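Local coordinates for mitochondrial antiviral signaling protein (MAVS) (Equus caballus, PDB 4O9L) that probably relays antiviral innate immune signals, its caspase recruitment domain assembling into prion-like filaments, at residues D9-Y14 and N69-S74; S23-L28 and C82-L87; R29-L34 and L59-S64; D43-T48 and Q55-E60; G77-C82 and D89-I94. The protein carries 1 engineered substitution. One frame throughout, in Å; residues are numbered along the deposited sequence.

Contact 1 (D9-Y14 and N69-S74); sequences DKTFQY and NGWVHS
The backbones of 9-14 and 69-74 come closest at Thr11 and Val72, whose CA atoms are 7.5 Å apart. Segment 9-14 is a run of helix 6-17, whereas 69-74 holds the start of helix 71-81, with Gly70 as its N-cap. From the first turn of that helix Trp71 and Val72 reach across. The indole of Trp71 presents the edge of its six-membered ring to the other backbone: CH2 lies 3.7 Å from Phe12 N, which sits near the plane of the ring, and CZ2 is 3.8 Å from Phe12 CB. It gets there with CG set between its own backbone N and carbonyl carbon (chi1 68°), a rotamer that leaves Val72 CG2 3.4 Å above the indole plane, over its centre. Val72 CG2 also meets Thr11 CG2 tip to tip at 4.0 Å. The same Thr11 methyl touches Trp71 CH2, the two side chains sliding past each other in opposite directions. The hydroxyl OG1 of Thr11 bonds to Ala7 O within its own helix, so this threonine offers a methyl to the contact. All four residues are buried, and the grip of helix 6-17 on 71-81 rests on packing of methyls and an indole edge against helix backbone.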
# COMPACT_ATOMS: atom_id res chain seq x y z
N ASP A 9 -7.27 -7.95 6.69
CA ASP A 9 -6.37 -8.08 7.83
C ASP A 9 -5.23 -9.05 7.54
O ASP A 9 -4.06 -8.76 7.83
CB ASP A 9 -7.15 -8.56 9.05
CG ASP A 9 -6.25 -8.89 10.22
OD1 ASP A 9 -5.63 -7.97 10.78
OD2 ASP A 9 -6.17 -10.08 10.60
N LYS A 10 -5.58 -10.19 6.96
CA LYS A 10 -4.60 -11.21 6.58
C LYS A 10 -3.57 -10.62 5.62
O LYS A 10 -2.37 -10.89 5.73
CB LYS A 10 -5.31 -12.40 5.93
CG LYS A 10 -4.37 -13.41 5.29
CD LYS A 10 -5.14 -14.57 4.68
CE LYS A 10 -6.00 -15.29 5.72
NZ LYS A 10 -7.12 -16.03 5.07
N THR A 11 -4.06 -9.82 4.68
CA THR A 11 -3.19 -9.16 3.71
C THR A 11 -2.28 -8.14 4.40
O THR A 11 -1.07 -8.13 4.16
CB THR A 11 -4.00 -8.49 2.59
OG1 THR A 11 -4.86 -9.46 1.98
CG2 THR A 11 -3.07 -7.88 1.51
N PHE A 12 -2.85 -7.29 5.25
CA PHE A 12 -2.05 -6.32 5.98
C PHE A 12 -0.96 -7.01 6.80
O PHE A 12 0.19 -6.56 6.84
CB PHE A 12 -2.92 -5.43 6.87
CG PHE A 12 -2.13 -4.38 7.61
CD1 PHE A 12 -1.80 -3.19 6.99
CD2 PHE A 12 -1.71 -4.61 8.91
CE1 PHE A 12 -1.05 -2.22 7.66
CE2 PHE A 12 -0.96 -3.65 9.59
CZ PHE A 12 -0.63 -2.46 8.98
N GLN A 13 -1.31 -8.11 7.45
CA GLN A 13 -0.35 -8.82 8.29
C GLN A 13 0.76 -9.46 7.45
O GLN A 13 1.92 -9.52 7.87
CB GLN A 13 -1.06 -9.87 9.15
CG GLN A 13 -2.07 -9.28 10.16
CD GLN A 13 -1.47 -8.19 11.05
OE1 GLN A 13 -0.31 -8.28 11.47
NE2 GLN A 13 -2.26 -7.16 11.34
N TYR A 14 0.40 -9.92 6.26
CA TYR A 14 1.39 -10.48 5.35
C TYR A 14 2.41 -9.41 4.95
O TYR A 14 3.62 -9.65 5.00
CB TYR A 14 0.71 -11.07 4.11
CG TYR A 14 1.69 -11.49 3.04
CD1 TYR A 14 2.38 -12.69 3.12
CD2 TYR A 14 1.91 -10.68 1.93
CE1 TYR A 14 3.28 -13.08 2.11
CE2 TYR A 14 2.81 -11.05 0.92
CZ TYR A 14 3.49 -12.24 1.02
OH TYR A 14 4.37 -12.60 0.01
N ASN A 69 -11.33 2.34 2.42
CA ASN A 69 -12.10 1.37 1.63
C ASN A 69 -11.30 0.73 0.50
O ASN A 69 -10.67 1.44 -0.30
CB ASN A 69 -13.34 2.06 1.04
CG ASN A 69 -14.02 1.23 -0.06
OD1 ASN A 69 -13.63 1.28 -1.24
ND2 ASN A 69 -15.04 0.48 0.33
N GLY A 70 -11.33 -0.60 0.43
CA GLY A 70 -10.82 -1.33 -0.73
C GLY A 70 -9.35 -1.15 -1.05
O GLY A 70 -8.94 -1.29 -2.20
N TRP A 71 -8.55 -0.85 -0.02
CA TRP A 71 -7.13 -0.57 -0.20
C TRP A 71 -6.36 -1.73 -0.82
O TRP A 71 -5.39 -1.50 -1.53
CB TRP A 71 -6.48 -0.19 1.13
CG TRP A 71 -6.41 -1.32 2.13
CD1 TRP A 71 -7.34 -1.64 3.07
CD2 TRP A 71 -5.31 -2.23 2.32
NE1 TRP A 71 -6.91 -2.72 3.83
CE2 TRP A 71 -5.67 -3.10 3.38
CE3 TRP A 71 -4.08 -2.43 1.68
CZ2 TRP A 71 -4.83 -4.12 3.82
CZ3 TRP A 71 -3.25 -3.44 2.12
CH2 TRP A 71 -3.63 -4.28 3.18
N VAL A 72 -6.78 -2.97 -0.55
CA VAL A 72 -6.05 -4.11 -1.10
C VAL A 72 -6.07 -4.08 -2.64
O VAL A 72 -5.04 -4.22 -3.29
CB VAL A 72 -6.58 -5.45 -0.57
CG1 VAL A 72 -5.92 -6.61 -1.31
CG2 VAL A 72 -6.33 -5.57 0.93
N HIS A 73 -7.24 -3.86 -3.21
CA HIS A 73 -7.38 -3.85 -4.67
C HIS A 73 -6.81 -2.58 -5.29
O HIS A 73 -6.26 -2.60 -6.40
CB HIS A 73 -8.85 -4.11 -5.03
CG HIS A 73 -9.39 -5.30 -4.32
ND1 HIS A 73 -9.04 -6.59 -4.66
CD2 HIS A 73 -10.18 -5.42 -3.22
CE1 HIS A 73 -9.61 -7.44 -3.84
NE2 HIS A 73 -10.32 -6.74 -2.95
N SER A 74 -6.91 -1.48 -4.56
CA SER A 74 -6.22 -0.26 -4.96
C SER A 74 -4.71 -0.52 -5.05
O SER A 74 -4.08 -0.21 -6.07
CB SER A 74 -6.50 0.86 -3.95
OG SER A 74 -6.00 2.11 -4.42

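Contact 2 (S23-L28 and C82-L87); sequences SRIHVL and CELSGL
Apolar contact joins Ile25 to Leu84 and Leu87, the pair of leucines that brackets the first turn of helix 85-96. Leu84 CD1 reaches both the backbone and the side chain of Ile25, at 3.8 Å from CA and likewise 3.8 Å from CG1. Leu87 approaches the same methylene from its own CD1, 4.2 Å from Ile25 CG1. Because CG1 of Ile25 stands beside its backbone N (chi1 -64°), it is this branch that meets the leucines, while the isoleucine also touches Leu58, Leu79 and Ile30 and so faces several helices at once. One further touch involves a backbone atom: Leu84 CD1 is 4.1 Å from Arg24 O, at the exposed margin.

Backbone bonds shape each side separately. Helix 71-81 closes in a Schellman motif, with Glu83 at positive phi as the C-prime residue, Glu83 N turned to Arg80 O and Leu84 N to Leu79 O. Leu84 then serves as N-cap of the next helix. In 23-28, Ile25 O and Val27 N are held by the side-chain amide of Asn54. The loop before helix 27-30 packs on the turn between helices 71-81 and 85-96, in the helical bundle of a caspase recruitment domain, of the death-fold superfamily.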
# COMPACT_ATOMS: atom_id res chain seq x y z
N SER A 23 10.21 -3.34 -0.32
CA SER A 23 11.07 -2.17 -0.16
C SER A 23 11.37 -1.41 -1.46
O SER A 23 11.82 -0.26 -1.42
CB SER A 23 12.38 -2.56 0.52
OG SER A 23 13.20 -3.31 -0.35
N ARG A 24 11.12 -2.03 -2.60
CA ARG A 24 11.42 -1.37 -3.88
C ARG A 24 10.25 -0.57 -4.44
O ARG A 24 10.35 -0.00 -5.53
CB ARG A 24 11.97 -2.37 -4.90
CG ARG A 24 13.48 -2.60 -4.76
CD ARG A 24 13.94 -3.88 -5.46
NE ARG A 24 13.28 -5.06 -4.91
CZ ARG A 24 13.67 -5.70 -3.81
NH1 ARG A 24 13.00 -6.76 -3.38
NH2 ARG A 24 14.73 -5.27 -3.14
N ILE A 25 9.14 -0.52 -3.71
CA ILE A 25 8.09 0.43 -4.03
C ILE A 25 8.72 1.82 -3.88
O ILE A 25 9.46 2.05 -2.93
CB ILE A 25 6.89 0.30 -3.06
CG1 ILE A 25 6.24 -1.08 -3.22
CG2 ILE A 25 5.86 1.42 -3.26
CD1 ILE A 25 5.11 -1.34 -2.24
N HIS A 26 8.47 2.71 -4.84
CA HIS A 26 8.86 4.10 -4.68
C HIS A 26 7.60 4.86 -4.30
O HIS A 26 6.68 4.97 -5.11
CB HIS A 26 9.44 4.66 -5.97
CG HIS A 26 9.90 6.08 -5.86
ND1 HIS A 26 10.03 6.91 -6.96
CD2 HIS A 26 10.26 6.82 -4.79
CE1 HIS A 26 10.45 8.10 -6.56
NE2 HIS A 26 10.59 8.08 -5.25
N VAL A 27 7.57 5.39 -3.08
CA VAL A 27 6.34 6.00 -2.57
C VAL A 27 5.76 7.08 -3.48
O VAL A 27 4.56 7.08 -3.79
CB VAL A 27 6.55 6.57 -1.14
CG1 VAL A 27 5.36 7.48 -0.73
CG2 VAL A 27 6.72 5.44 -0.15
N LEU A 28 6.61 7.98 -3.95
CA LEU A 28 6.13 9.11 -4.74
C LEU A 28 5.49 8.64 -6.04
O LEU A 28 4.49 9.20 -6.48
CB LEU A 28 7.26 10.10 -5.02
CG LEU A 28 7.68 11.00 -3.85
CD1 LEU A 28 8.53 12.16 -4.40
CD2 LEU A 28 6.47 11.52 -3.07
N CYS A 82 2.95 0.44 -11.52
CA CYS A 82 4.29 0.91 -11.19
C CYS A 82 5.35 -0.17 -11.40
O CYS A 82 6.38 -0.14 -10.72
CB CYS A 82 4.37 1.40 -9.73
SG CYS A 82 3.40 2.89 -9.41
N GLU A 83 5.08 -1.11 -12.30
CA GLU A 83 6.07 -2.11 -12.72
C GLU A 83 6.51 -3.02 -11.57
O GLU A 83 7.70 -3.33 -11.42
CB GLU A 83 7.29 -1.43 -13.34
CG GLU A 83 6.94 -0.60 -14.55
CD GLU A 83 8.12 0.03 -15.24
OE1 GLU A 83 8.65 -0.57 -16.21
OE2 GLU A 83 8.52 1.14 -14.81
N LEU A 84 5.54 -3.41 -10.75
CA LEU A 84 5.76 -4.31 -9.62
C LEU A 84 4.66 -5.37 -9.61
O LEU A 84 4.06 -5.67 -8.56
CB LEU A 84 5.81 -3.51 -8.31
CG LEU A 84 7.07 -2.65 -8.11
CD1 LEU A 84 6.91 -1.66 -6.96
CD2 LEU A 84 8.34 -3.49 -7.90
N SER A 85 4.39 -5.94 -10.78
CA SER A 85 3.28 -6.89 -10.94
C SER A 85 3.46 -8.17 -10.13
O SER A 85 2.48 -8.81 -9.77
CB SER A 85 3.05 -7.24 -12.42
OG SER A 85 2.52 -6.14 -13.13
N GLY A 86 4.71 -8.53 -9.84
CA GLY A 86 4.97 -9.68 -8.99
C GLY A 86 4.49 -9.44 -7.57
O GLY A 86 3.91 -10.34 -6.94
N LEU A 87 4.71 -8.23 -7.06
CA LEU A 87 4.19 -7.88 -5.75
C LEU A 87 2.66 -7.89 -5.79
O LEU A 87 2.02 -8.36 -4.84
CB LEU A 87 4.71 -6.52 -5.28
CG LEU A 87 6.23 -6.39 -5.10
CD1 LEU A 87 6.58 -5.02 -4.51
CD2 LEU A 87 6.75 -7.50 -4.22

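Contact 3 (R29-L34 and L59-S64); sequences RILPYL and LELFTS. Engineered in segment 29-34: Arg29 (natural residue Glu).
Glu60 O accepts two bonds from Ser64, one from its N at 2.8 Å and one from its OG at 2.9 Å, which arrive from opposite faces of the carbonyl plane. The hydroxyl stands 40° out of that plane, and its oxygen also bonds to Arg44 NH2, so the buried Ser64 is satisfied by its own helix and by an arginine.

Across the contact the work is done by Leu61, a single leucine pushed toward three side chains of 29-34. Its CG is anti to the backbone N (chi1 177°), and the two methyls divide the partners between them. CD1 takes Leu31 CD2 and Leu34 CD1, each at 3.9 Å; it meets Leu34 tip to tip and slides past Leu31 in the opposite direction. CD2 takes Ile30 CG2, also at 3.9 Å. The CA atoms come nearest at Leu31 and Leu61, 8.8 Å apart. Leu45 touches both Leu31 and Leu61, while Ala78 of helix 71-81 lies against Ile30 and Leu34. The engineered Arg29 makes its salt bridge with Glu83, well away from this packing. With four buried aliphatic residues meeting only through methyl groups, the contact implies cohesion by the hydrophobic effect and dispersion, in the interior of the domain.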
# COMPACT_ATOMS: atom_id res chain seq x y z
N ARG A 29 6.06 7.60 -6.64
CA ARG A 29 5.52 7.06 -7.88
C ARG A 29 4.19 6.34 -7.68
O ARG A 29 3.31 6.42 -8.53
CB ARG A 29 6.53 6.11 -8.53
CG ARG A 29 6.02 5.50 -9.81
CD ARG A 29 7.06 4.62 -10.48
NE ARG A 29 6.56 4.14 -11.76
CZ ARG A 29 7.13 3.17 -12.47
NH1 ARG A 29 6.59 2.80 -13.63
NH2 ARG A 29 8.22 2.58 -12.01
N ILE A 30 4.03 5.63 -6.56
CA ILE A 30 2.83 4.82 -6.38
C ILE A 30 1.61 5.63 -5.91
O ILE A 30 0.48 5.29 -6.28
CB ILE A 30 3.07 3.59 -5.46
CG1 ILE A 30 1.96 2.54 -5.69
CG2 ILE A 30 3.14 4.02 -3.98
CD1 ILE A 30 2.22 1.16 -5.05
N LEU A 31 1.85 6.70 -5.14
CA LEU A 31 0.76 7.50 -4.54
C LEU A 31 -0.41 7.89 -5.47
O LEU A 31 -1.57 7.68 -5.12
CB LEU A 31 1.31 8.75 -3.83
CG LEU A 31 2.00 8.59 -2.47
CD1 LEU A 31 2.55 9.93 -1.98
CD2 LEU A 31 1.03 8.02 -1.44
N PRO A 32 -0.11 8.47 -6.66
CA PRO A 32 -1.23 8.93 -7.49
C PRO A 32 -2.10 7.78 -8.01
O PRO A 32 -3.23 8.04 -8.45
CB PRO A 32 -0.54 9.63 -8.67
CG PRO A 32 0.88 9.83 -8.25
CD PRO A 32 1.18 8.72 -7.33
N TYR A 33 -1.60 6.55 -7.98
CA TYR A 33 -2.38 5.41 -8.47
C TYR A 33 -3.34 4.83 -7.43
O TYR A 33 -4.27 4.11 -7.77
CB TYR A 33 -1.45 4.30 -8.98
CG TYR A 33 -0.69 4.66 -10.23
CD1 TYR A 33 -1.33 4.68 -11.47
CD2 TYR A 33 0.66 4.99 -10.17
CE1 TYR A 33 -0.63 5.03 -12.63
CE2 TYR A 33 1.36 5.33 -11.33
CZ TYR A 33 0.71 5.35 -12.54
OH TYR A 33 1.39 5.68 -13.68
N LEU A 34 -3.09 5.14 -6.15
CA LEU A 34 -3.88 4.58 -5.06
C LEU A 34 -5.17 5.38 -4.89
O LEU A 34 -5.24 6.29 -4.06
CB LEU A 34 -3.06 4.58 -3.76
CG LEU A 34 -1.81 3.69 -3.82
CD1 LEU A 34 -0.81 4.05 -2.73
CD2 LEU A 34 -2.19 2.21 -3.70
N LEU A 59 6.15 2.61 5.51
CA LEU A 59 5.47 2.07 6.68
C LEU A 59 4.17 2.84 6.91
O LEU A 59 3.10 2.26 7.12
CB LEU A 59 6.37 2.15 7.91
CG LEU A 59 7.56 1.18 7.94
CD1 LEU A 59 8.51 1.52 9.07
CD2 LEU A 59 7.10 -0.26 8.07
N GLU A 60 4.27 4.17 6.84
CA GLU A 60 3.12 5.02 7.06
C GLU A 60 2.08 4.83 5.96
O GLU A 60 0.87 4.90 6.20
CB GLU A 60 3.57 6.49 7.19
CG GLU A 60 2.44 7.50 7.34
CD GLU A 60 1.53 7.22 8.53
OE1 GLU A 60 1.98 6.59 9.52
OE2 GLU A 60 0.35 7.63 8.46
N LEU A 61 2.55 4.57 4.74
CA LEU A 61 1.65 4.34 3.61
C LEU A 61 0.72 3.14 3.86
O LEU A 61 -0.49 3.21 3.61
CB LEU A 61 2.45 4.15 2.32
CG LEU A 61 1.62 3.82 1.07
CD1 LEU A 61 0.59 4.91 0.80
CD2 LEU A 61 2.51 3.62 -0.16
N PHE A 62 1.28 2.04 4.35
CA PHE A 62 0.48 0.84 4.56
C PHE A 62 -0.56 1.03 5.66
O PHE A 62 -1.72 0.62 5.51
CB PHE A 62 1.37 -0.39 4.81
CG PHE A 62 2.12 -0.85 3.57
CD1 PHE A 62 1.44 -1.08 2.38
CD2 PHE A 62 3.50 -1.05 3.60
CE1 PHE A 62 2.12 -1.51 1.23
CE2 PHE A 62 4.19 -1.48 2.46
CZ PHE A 62 3.50 -1.71 1.27
N THR A 63 -0.17 1.66 6.77
CA THR A 63 -1.16 1.93 7.82
C THR A 63 -2.19 2.96 7.36
O THR A 63 -3.35 2.92 7.77
CB THR A 63 -0.51 2.27 9.20
OG1 THR A 63 0.24 3.48 9.10
CG2 THR A 63 0.43 1.17 9.62
N SER A 64 -1.77 3.88 6.48
CA SER A 64 -2.72 4.82 5.90
C SER A 64 -3.71 4.12 4.97
O SER A 64 -4.91 4.40 4.99
CB SER A 64 -2.00 5.94 5.15
OG SER A 64 -1.29 6.77 6.06

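Contact 4 (D43-T48 and Q55-E60); sequences DRLRAT and QDTLLE
The guanidinium of Arg44 has Glu60 CG in plane at its edge, and one of its faces rests over Leu45 CG, 4.3 Å below and offset toward the rim. Both segments lie in the helical stretch 39-66 of the caspase recruitment domain, but the axes of 43-48 and 55-60 run nearly antiparallel (156°), 10.0 Å apart at closest approach, so the chain reverses between them and the pair forms a helical hairpin. The salt bridge across it runs from Arg44 NH1 to Glu60 OE2 at 2.8 Å, with an N-H...O angle of 142°. One N-H, from NH1, makes this bond; it meets OE2 on the anti side and is tilted out of both the guanidinium and the carboxylate plane, which stand 78° apart. A bend at chi3 brings the arginine head round.

Beneath the charges, Leu45 CD2 packs on Glu60 CG at 3.8 Å, crossing the glutamate chain at about a right angle. Nearer the turn, where the CA atoms of Thr48 and Thr57 are 6.2 Å apart, the threonines slide past each other. Thr48 OG1 bonds to Arg44 O. Thr57 OG1, whose bond goes to Gly53 O, lies against Thr48 CG2 at 3.7 Å. The methyls add to this: Thr57 CG2 is 3.8 Å from Leu45 O and 3.9 Å from Thr48 CG2.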
# COMPACT_ATOMS: atom_id res chain seq x y z
N ASP A 43 -1.72 14.53 0.08
CA ASP A 43 -0.97 15.71 0.50
C ASP A 43 -0.05 15.39 1.66
O ASP A 43 1.13 15.72 1.64
CB ASP A 43 -1.92 16.85 0.90
CG ASP A 43 -2.61 17.48 -0.30
OD1 ASP A 43 -2.14 17.27 -1.44
OD2 ASP A 43 -3.61 18.20 -0.10
N ARG A 44 -0.60 14.75 2.68
CA ARG A 44 0.15 14.39 3.88
C ARG A 44 1.28 13.39 3.60
O ARG A 44 2.39 13.52 4.13
CB ARG A 44 -0.80 13.82 4.94
CG ARG A 44 -0.09 13.33 6.17
CD ARG A 44 -1.07 12.85 7.24
NE ARG A 44 -1.88 11.72 6.79
CZ ARG A 44 -1.49 10.44 6.80
NH1 ARG A 44 -0.27 10.12 7.23
NH2 ARG A 44 -2.32 9.49 6.38
N LEU A 45 1.00 12.40 2.76
CA LEU A 45 2.01 11.40 2.45
C LEU A 45 3.17 11.95 1.58
O LEU A 45 4.32 11.56 1.77
CB LEU A 45 1.38 10.14 1.84
CG LEU A 45 0.55 9.31 2.83
CD1 LEU A 45 -0.33 8.30 2.09
CD2 LEU A 45 1.46 8.58 3.82
N ARG A 46 2.87 12.86 0.65
CA ARG A 46 3.96 13.51 -0.10
C ARG A 46 4.85 14.34 0.83
O ARG A 46 6.09 14.33 0.68
CB ARG A 46 3.42 14.37 -1.24
CG ARG A 46 2.92 13.57 -2.44
CD ARG A 46 2.66 14.45 -3.66
NE ARG A 46 1.94 15.68 -3.32
CZ ARG A 46 0.62 15.82 -3.34
NH1 ARG A 46 0.07 16.99 -3.02
NH2 ARG A 46 -0.15 14.80 -3.69
N ALA A 47 4.24 15.03 1.78
CA ALA A 47 5.00 15.83 2.74
C ALA A 47 5.76 14.93 3.72
O ALA A 47 6.88 15.25 4.13
CB ALA A 47 4.08 16.79 3.49
N THR A 48 5.17 13.80 4.08
CA THR A 48 5.87 12.81 4.92
C THR A 48 7.10 12.25 4.20
O THR A 48 8.19 12.13 4.78
CB THR A 48 4.94 11.63 5.28
OG1 THR A 48 3.77 12.13 5.93
CG2 THR A 48 5.64 10.65 6.20
N GLN A 55 11.63 4.72 3.04
CA GLN A 55 11.48 3.57 3.91
C GLN A 55 10.47 3.82 5.05
O GLN A 55 9.55 3.03 5.24
CB GLN A 55 12.85 3.14 4.44
CG GLN A 55 12.83 2.02 5.46
CD GLN A 55 14.21 1.73 6.02
OE1 GLN A 55 14.70 2.44 6.91
NE2 GLN A 55 14.86 0.69 5.50
N ASP A 56 10.62 4.92 5.78
CA ASP A 56 9.68 5.23 6.85
C ASP A 56 8.30 5.61 6.33
O ASP A 56 7.28 5.26 6.95
CB ASP A 56 10.22 6.32 7.78
CG ASP A 56 11.34 5.82 8.68
OD1 ASP A 56 11.31 4.63 9.07
OD2 ASP A 56 12.25 6.62 9.01
N THR A 57 8.25 6.30 5.19
CA THR A 57 6.98 6.71 4.59
C THR A 57 6.21 5.51 4.04
O THR A 57 4.97 5.49 4.04
CB THR A 57 7.20 7.77 3.49
OG1 THR A 57 7.99 8.83 4.05
CG2 THR A 57 5.88 8.35 3.01
N LEU A 58 6.94 4.49 3.61
CA LEU A 58 6.30 3.27 3.15
C LEU A 58 5.56 2.60 4.31
O LEU A 58 4.45 2.08 4.13
CB LEU A 58 7.35 2.34 2.53
CG LEU A 58 6.80 1.12 1.80
CD1 LEU A 58 5.89 1.55 0.66
CD2 LEU A 58 7.96 0.26 1.29
N LEU A 59 6.15 2.61 5.51
CA LEU A 59 5.47 2.07 6.68
C LEU A 59 4.17 2.84 6.91
O LEU A 59 3.10 2.26 7.12
CB LEU A 59 6.37 2.15 7.91
CG LEU A 59 7.56 1.18 7.94
CD1 LEU A 59 8.51 1.52 9.07
CD2 LEU A 59 7.10 -0.26 8.07
N GLU A 60 4.27 4.17 6.84
CA GLU A 60 3.12 5.02 7.06
C GLU A 60 2.08 4.83 5.96
O GLU A 60 0.87 4.90 6.20
CB GLU A 60 3.57 6.49 7.19
CG GLU A 60 2.44 7.50 7.34
CD GLU A 60 1.53 7.22 8.53
OE1 GLU A 60 1.98 6.59 9.52
OE2 GLU A 60 0.35 7.63 8.46

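Contact 5 (G77-C82 and D89-I94); sequences GALRAC and DEVARI
Leu79 is the first residue of 77-82 to meet 89-94, its CD1 lying 4.3 Å from Val91 CG2 in a loose apolar touch between buried side chains. Next in sequence, Arg80 runs out along the surface with its chain extended (chi3 180°), which carries the guanidinium toward Asp89. The charged atoms stop short of a salt bridge, with Arg80 NH2 4.3 Å from Asp89 OD1. A water closes the gap: it accepts from Arg80 NE at 2.9 Å, in the plane of the guanidinium, and donates to Asp89 OD1 at 2.6 Å. The attraction between the opposite charges probably adds to this bridge. At the end of the segment, Cys82 leaves the helix and turns toward Tyr33 and Ile30. Helices 71-81 and 85-96 follow each other in the chain; Leu79 also touches Ile30 of helix 27-30, while Val91 leans on Thr11 and Ile94 on Lys10 and Tyr14, all three in helix 6-17.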
# COMPACT_ATOMS: atom_id res chain seq x y z
N GLY A 77 -3.74 -2.86 -8.03
CA GLY A 77 -3.76 -2.10 -9.27
C GLY A 77 -2.56 -1.16 -9.40
O GLY A 77 -1.95 -1.03 -10.47
N ALA A 78 -2.22 -0.50 -8.30
CA ALA A 78 -1.14 0.47 -8.30
C ALA A 78 0.22 -0.21 -8.46
O ALA A 78 1.11 0.33 -9.14
CB ALA A 78 -1.18 1.31 -7.02
N LEU A 79 0.38 -1.37 -7.85
CA LEU A 79 1.63 -2.12 -8.00
C LEU A 79 1.86 -2.50 -9.47
O LEU A 79 2.97 -2.36 -9.99
CB LEU A 79 1.66 -3.36 -7.09
CG LEU A 79 1.83 -3.01 -5.60
CD1 LEU A 79 1.46 -4.19 -4.68
CD2 LEU A 79 3.26 -2.53 -5.34
N ARG A 80 0.81 -2.96 -10.14
CA ARG A 80 0.89 -3.27 -11.57
C ARG A 80 1.25 -2.02 -12.37
O ARG A 80 2.08 -2.06 -13.29
CB ARG A 80 -0.44 -3.85 -12.07
CG ARG A 80 -0.73 -5.25 -11.54
CD ARG A 80 -2.16 -5.65 -11.81
NE ARG A 80 -2.45 -6.99 -11.31
CZ ARG A 80 -3.68 -7.44 -11.06
NH1 ARG A 80 -4.73 -6.63 -11.24
NH2 ARG A 80 -3.86 -8.67 -10.61
N ALA A 81 0.63 -0.91 -12.02
CA ALA A 81 0.86 0.34 -12.76
C ALA A 81 2.27 0.90 -12.56
O ALA A 81 2.75 1.73 -13.35
CB ALA A 81 -0.19 1.37 -12.38
N CYS A 82 2.95 0.44 -11.52
CA CYS A 82 4.29 0.91 -11.19
C CYS A 82 5.35 -0.17 -11.40
O CYS A 82 6.38 -0.14 -10.72
CB CYS A 82 4.37 1.40 -9.73
SG CYS A 82 3.40 2.89 -9.41
N ASP A 89 0.77 -9.78 -7.70
CA ASP A 89 0.33 -11.17 -7.70
C ASP A 89 0.42 -11.81 -6.31
O ASP A 89 -0.45 -12.60 -5.92
CB ASP A 89 1.12 -12.03 -8.71
CG ASP A 89 0.82 -11.66 -10.16
OD1 ASP A 89 -0.24 -11.07 -10.44
OD2 ASP A 89 1.67 -11.97 -11.03
N GLU A 90 1.46 -11.49 -5.56
CA GLU A 90 1.63 -12.11 -4.25
C GLU A 90 0.58 -11.61 -3.26
O GLU A 90 0.05 -12.38 -2.45
CB GLU A 90 3.06 -11.90 -3.71
CG GLU A 90 4.12 -12.73 -4.45
CD GLU A 90 3.77 -14.22 -4.50
OE1 GLU A 90 3.85 -14.90 -3.45
OE2 GLU A 90 3.41 -14.71 -5.59
N VAL A 91 0.26 -10.32 -3.36
CA VAL A 91 -0.75 -9.70 -2.50
C VAL A 91 -2.12 -10.29 -2.81
O VAL A 91 -2.87 -10.63 -1.90
CB VAL A 91 -0.78 -8.15 -2.68
CG1 VAL A 91 -2.02 -7.53 -2.00
CG2 VAL A 91 0.47 -7.52 -2.11
N ALA A 92 -2.46 -10.42 -4.10
CA ALA A 92 -3.73 -11.02 -4.48
C ALA A 92 -3.84 -12.47 -3.99
O ALA A 92 -4.91 -12.92 -3.58
CB ALA A 92 -3.93 -10.96 -5.98
N ARG A 93 -2.73 -13.21 -4.08
CA ARG A 93 -2.73 -14.60 -3.64
C ARG A 93 -3.04 -14.71 -2.14
O ARG A 93 -3.84 -15.55 -1.73
CB ARG A 93 -1.40 -15.26 -4.00
CG ARG A 93 -1.32 -16.75 -3.72
CD ARG A 93 0.14 -17.18 -3.71
NE ARG A 93 0.97 -16.13 -3.11
CZ ARG A 93 1.34 -16.08 -1.84
NH1 ARG A 93 2.08 -15.07 -1.40
NH2 ARG A 93 0.98 -17.05 -1.00
N ILE A 94 -2.44 -13.84 -1.33
CA ILE A 94 -2.73 -13.84 0.12
C ILE A 94 -4.19 -13.46 0.39
O ILE A 94 -4.87 -14.11 1.18
CB ILE A 94 -1.78 -12.89 0.90
CG1 ILE A 94 -0.35 -13.42 0.85
CG2 ILE A 94 -2.23 -12.76 2.34
CD1 ILE A 94 -0.17 -14.81 1.46
O HOH W 1 -0.17 -8.69 -11.50

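Contacts 1 and 3 form the buried part of the set; their side chains meet through apolar groups with no polar bond between the segments, and they touch where Phe12 lies against Thr63 and Ser74 against Leu34. Contacts 2, 4 and 5 are only partly buried. Charges pair across contact 4 directly and across contact 5 through a water, whereas contact 2 is apolar. Contacts 3 and 4 share Leu59 and Glu60 of helix 39-66, and their centres are 7 Å apart; contacts 2 and 5 share Cys82 and use helix 85-96. Contacts 1 and 5 both draw on helix 71-81. Contacts 4 and 5, with centres about 20 Å apart, lie on opposite sides of the chain's centre.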